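Local structure of EmGH1 (Erythrobacter marinus, 5Z87) at residues 528-533 with 575-580; 425-430 with 594-599. The protein is a family 3 glycoside hydrolase that probably cleaves beta-glucosidic bonds. One frame throughout, in Å; residues are numbered along the deposited sequence.

Interaction 1 ties the inner strands 527-533 and 574-580 together through a regular ladder of backbone hydrogen bonds and is wholly buried, whereas interaction 2 packs the loop 425-430 against the neighbouring strand, with no hydrogen bond between its segments and with Val-426 and Pro-595 partly exposed. Within one domain the pair illustrates how a sheet can be held by its backbone in the middle and by side chains alone where a loop meets its face. Strands 574-580 and 596-601 lie side by side, with probable hydrogen bonds between Leu-579 and Leu-598 and between Ala-577 and Leu-598. Val-576 carries the packing from one contact to the other, its CG1 meeting Leu-427 CD2.

Interaction 1: residues 528-533 with 575-580; sequences IVMCLG and TVAVLI
Met-530 crosses obliquely over Thr-575, and here the side chains of 528-533 and 575-580 engage closely. The methionine chain bends at its last torsion (chi3 -75°), which carries CE across to Thr-575 CG2 at 3.7 Å and to Ala-577 CB at 4.1 Å. The hydroxyl of Thr-575 bonds to the backbone O of Lys-573, while its methyl meets the thioether. An alanine in place of Met-530 would remove CG, SD and CE, and would probably open a gap beside Leu-568 and Leu-590 and take from Thr-575 CG2 its contact across the strands.

Five backbone hydrogen bonds run alternately from strand to strand in parallel register; in one, Val-578 N reaches Met-530 O at 2.7 Å and is almost straight (174°). The two short segments cross at -31°, the twist of neighbouring parallel strands; the connection between them is a beta-alpha-beta crossover through helix 561-569, which packs on Ile-528, Met-530 and Thr-575. It belongs to the alpha/beta sandwich of the family 3 C-terminal domain.

On the other face three valines pack together, Val-529 alongside Val-576 with CG2 to CG2 at 3.8 Å, and Val-529 CG1 meeting Val-578 CG2 at 4.0 Å. Packing slackens towards the C-terminal end, although this too is buried. The nearest approach of the Leu-532 side chain to 575-580 is CB to Leu-579 CD2, 4.6 Å, and the backbone does the joining, Ile-580 N to Leu-532 O at 2.7 Å. Gly-533 closes this end with backbone angles that only glycine takes readily, and a CB there would collide with Ile-580 O.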
# COMPACT_ATOMS: atom_id res chain seq x y z
N ILE A 528 25.85 30.42 -7.67
CA ILE A 528 26.07 28.99 -7.45
C ILE A 528 24.89 28.23 -8.03
O ILE A 528 23.73 28.54 -7.71
CB ILE A 528 26.23 28.67 -5.95
CG1 ILE A 528 27.35 29.49 -5.32
CG2 ILE A 528 26.46 27.18 -5.74
CD1 ILE A 528 27.43 29.27 -3.84
N VAL A 529 25.16 27.26 -8.90
CA VAL A 529 24.12 26.43 -9.51
C VAL A 529 24.37 25.00 -9.07
O VAL A 529 25.35 24.38 -9.51
CB VAL A 529 24.09 26.54 -11.03
CG1 VAL A 529 23.14 25.51 -11.59
CG2 VAL A 529 23.67 27.93 -11.47
N MET A 530 23.49 24.46 -8.22
CA MET A 530 23.66 23.12 -7.66
C MET A 530 22.88 22.11 -8.50
O MET A 530 21.67 22.28 -8.73
CB MET A 530 23.19 23.09 -6.21
CG MET A 530 23.63 24.32 -5.43
SD MET A 530 23.34 24.17 -3.66
CE MET A 530 21.56 24.39 -3.57
N CYS A 531 23.58 21.07 -8.97
CA CYS A 531 23.03 20.00 -9.79
C CYS A 531 22.96 18.74 -8.94
O CYS A 531 23.98 18.08 -8.71
CB CYS A 531 23.87 19.80 -11.05
SG CYS A 531 23.96 21.29 -12.06
N LEU A 532 21.76 18.41 -8.47
CA LEU A 532 21.55 17.36 -7.48
C LEU A 532 20.43 16.43 -7.94
O LEU A 532 19.78 16.65 -8.97
CB LEU A 532 21.21 17.98 -6.11
CG LEU A 532 21.98 19.23 -5.67
CD1 LEU A 532 21.24 19.93 -4.55
CD2 LEU A 532 23.36 18.85 -5.21
N GLY A 533 20.20 15.37 -7.17
CA GLY A 533 19.07 14.50 -7.39
C GLY A 533 19.39 13.05 -7.13
O GLY A 533 19.66 12.65 -5.98
N THR A 575 21.88 31.50 -5.29
CA THR A 575 21.96 30.05 -5.39
C THR A 575 20.66 29.48 -5.93
O THR A 575 19.58 29.80 -5.42
CB THR A 575 22.29 29.42 -4.03
OG1 THR A 575 23.49 30.00 -3.52
CG2 THR A 575 22.49 27.91 -4.17
N VAL A 576 20.76 28.64 -6.96
CA VAL A 576 19.63 27.90 -7.50
C VAL A 576 20.01 26.43 -7.60
O VAL A 576 21.18 26.07 -7.71
CB VAL A 576 19.18 28.43 -8.87
CG1 VAL A 576 18.90 29.92 -8.79
CG2 VAL A 576 20.24 28.15 -9.91
N ALA A 577 18.99 25.58 -7.57
CA ALA A 577 19.20 24.15 -7.68
C ALA A 577 18.48 23.61 -8.92
O ALA A 577 17.37 24.06 -9.25
CB ALA A 577 18.72 23.42 -6.41
N VAL A 578 19.14 22.69 -9.61
CA VAL A 578 18.60 21.94 -10.74
C VAL A 578 18.56 20.46 -10.35
O VAL A 578 19.60 19.88 -10.01
CB VAL A 578 19.43 22.13 -12.02
CG1 VAL A 578 18.73 21.49 -13.22
CG2 VAL A 578 19.67 23.60 -12.27
N LEU A 579 17.37 19.85 -10.40
CA LEU A 579 17.23 18.45 -10.01
C LEU A 579 17.29 17.55 -11.24
O LEU A 579 16.54 17.73 -12.20
CB LEU A 579 15.92 18.22 -9.25
CG LEU A 579 15.79 18.91 -7.89
CD1 LEU A 579 14.38 18.79 -7.37
CD2 LEU A 579 16.74 18.32 -6.90
N ILE A 580 18.19 16.57 -11.19
CA ILE A 580 18.39 15.59 -12.25
C ILE A 580 18.32 14.23 -11.59
O ILE A 580 19.06 13.97 -10.62
CB ILE A 580 19.74 15.81 -12.97
CG1 ILE A 580 19.75 17.19 -13.63
CG2 ILE A 580 20.00 14.70 -14.01
CD1 ILE A 580 21.15 17.66 -14.06

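Interaction 2: residues 425-430 with 594-599; sequences NVLPLQ and CPAILD
A chi1 of 175° turns CG1 of Val-426 away from the backbone N and sets CG2 beside it, where CG2 meets the ring of Pro-595, CG2 to CG at 4.1 Å. Leu-427 is extended (chi2 177°) and drives CD1 towards strand 596-599. There it touches Ala-596 CB at 3.9 Å and, more loosely, Leu-598 CG at 4.4 Å. The small methyl of Ala-596 thus lies against both loop residues, since Val-426 CB approaches Ala-596 CB to 4.2 Å.

In the mixed sheet of the family 3 C-terminal domain, the loop after edge strand 418-422 thereby packs back on strand 596-601, which runs antiparallel to 418-422. Asn-422 OD1 accepts a hydrogen bond from the backbone N of Leu-427, and the cis peptide before Pro-428 redirects the chain just after the contact. Leu-615 of helix 607-615 touches both Leu-427 and Leu-598 and so joins the apolar cluster.

No hydrogen bond joins the two segments, so shape and the burial of hydrocarbon account for their fit, while polar ties such as that to Asn-422 fix the loop from outside the contact.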
# COMPACT_ATOMS: atom_id res chain seq x y z
N ASN A 425 11.91 35.56 -6.78
CA ASN A 425 12.20 35.79 -8.20
C ASN A 425 13.71 35.81 -8.47
O ASN A 425 14.22 36.64 -9.22
CB ASN A 425 11.52 37.06 -8.69
CG ASN A 425 10.02 36.90 -8.83
OD1 ASN A 425 9.53 36.31 -9.80
ND2 ASN A 425 9.27 37.41 -7.86
N VAL A 426 14.42 34.87 -7.85
CA VAL A 426 15.84 34.69 -8.14
C VAL A 426 16.06 34.40 -9.61
O VAL A 426 17.05 34.83 -10.20
CB VAL A 426 16.41 33.58 -7.24
CG1 VAL A 426 17.84 33.29 -7.62
CG2 VAL A 426 16.30 34.00 -5.79
N LEU A 427 15.10 33.64 -10.26
CA LEU A 427 15.20 33.34 -11.68
C LEU A 427 14.24 34.21 -12.49
O LEU A 427 13.18 34.60 -12.00
CB LEU A 427 14.89 31.87 -11.95
CG LEU A 427 15.86 30.90 -11.28
CD1 LEU A 427 15.43 29.47 -11.53
CD2 LEU A 427 17.29 31.15 -11.78
N PRO A 428 14.59 34.56 -13.73
CA PRO A 428 15.83 34.21 -14.42
C PRO A 428 17.05 35.02 -13.98
O PRO A 428 16.94 36.22 -13.69
CB PRO A 428 15.51 34.52 -15.87
CG PRO A 428 14.54 35.65 -15.79
CD PRO A 428 13.69 35.34 -14.60
N LEU A 429 18.20 34.36 -13.92
CA LEU A 429 19.48 35.06 -13.88
C LEU A 429 19.60 36.01 -15.07
O LEU A 429 18.97 35.83 -16.11
CB LEU A 429 20.62 34.05 -13.91
CG LEU A 429 20.52 32.88 -12.92
CD1 LEU A 429 21.75 31.99 -13.06
CD2 LEU A 429 20.39 33.39 -11.50
N GLN A 430 20.42 37.04 -14.91
CA GLN A 430 20.72 37.97 -16.00
C GLN A 430 22.14 37.73 -16.47
O GLN A 430 23.08 37.86 -15.68
CB GLN A 430 20.51 39.42 -15.56
CG GLN A 430 19.08 39.90 -15.75
CD GLN A 430 18.75 41.11 -14.88
OE1 GLN A 430 19.41 41.37 -13.87
NE2 GLN A 430 17.70 41.84 -15.27
N CYS A 594 16.35 26.32 -0.24
CA CYS A 594 16.83 26.88 -1.49
C CYS A 594 15.69 27.53 -2.25
O CYS A 594 14.72 26.85 -2.59
CB CYS A 594 17.49 25.81 -2.34
SG CYS A 594 18.02 26.42 -3.94
N PRO A 595 15.78 28.82 -2.57
CA PRO A 595 14.58 29.53 -3.05
C PRO A 595 14.15 29.18 -4.47
O PRO A 595 12.97 29.39 -4.79
CB PRO A 595 14.99 31.01 -2.96
CG PRO A 595 16.49 30.99 -3.02
CD PRO A 595 16.90 29.72 -2.29
N ALA A 596 15.04 28.72 -5.34
CA ALA A 596 14.72 28.47 -6.74
C ALA A 596 15.16 27.07 -7.11
O ALA A 596 16.34 26.73 -6.95
CB ALA A 596 15.38 29.50 -7.66
N ILE A 597 14.23 26.26 -7.59
CA ILE A 597 14.50 24.87 -7.93
C ILE A 597 13.89 24.56 -9.29
O ILE A 597 12.70 24.80 -9.51
CB ILE A 597 13.95 23.90 -6.87
CG1 ILE A 597 14.48 24.26 -5.48
CG2 ILE A 597 14.33 22.46 -7.22
CD1 ILE A 597 13.86 23.47 -4.38
N LEU A 598 14.72 24.05 -10.19
CA LEU A 598 14.27 23.47 -11.45
C LEU A 598 14.24 21.96 -11.29
O LEU A 598 15.14 21.37 -10.68
CB LEU A 598 15.22 23.84 -12.60
CG LEU A 598 15.24 25.30 -13.03
CD1 LEU A 598 16.15 25.50 -14.22
CD2 LEU A 598 13.83 25.73 -13.37
N ASP A 599 13.20 21.32 -11.82
CA ASP A 599 13.13 19.86 -11.82
C ASP A 599 13.24 19.39 -13.27
O ASP A 599 12.32 19.59 -14.06
CB ASP A 599 11.85 19.35 -11.17
CG ASP A 599 11.99 17.91 -10.68
OD1 ASP A 599 12.83 17.16 -11.25
OD2 ASP A 599 11.27 17.53 -9.72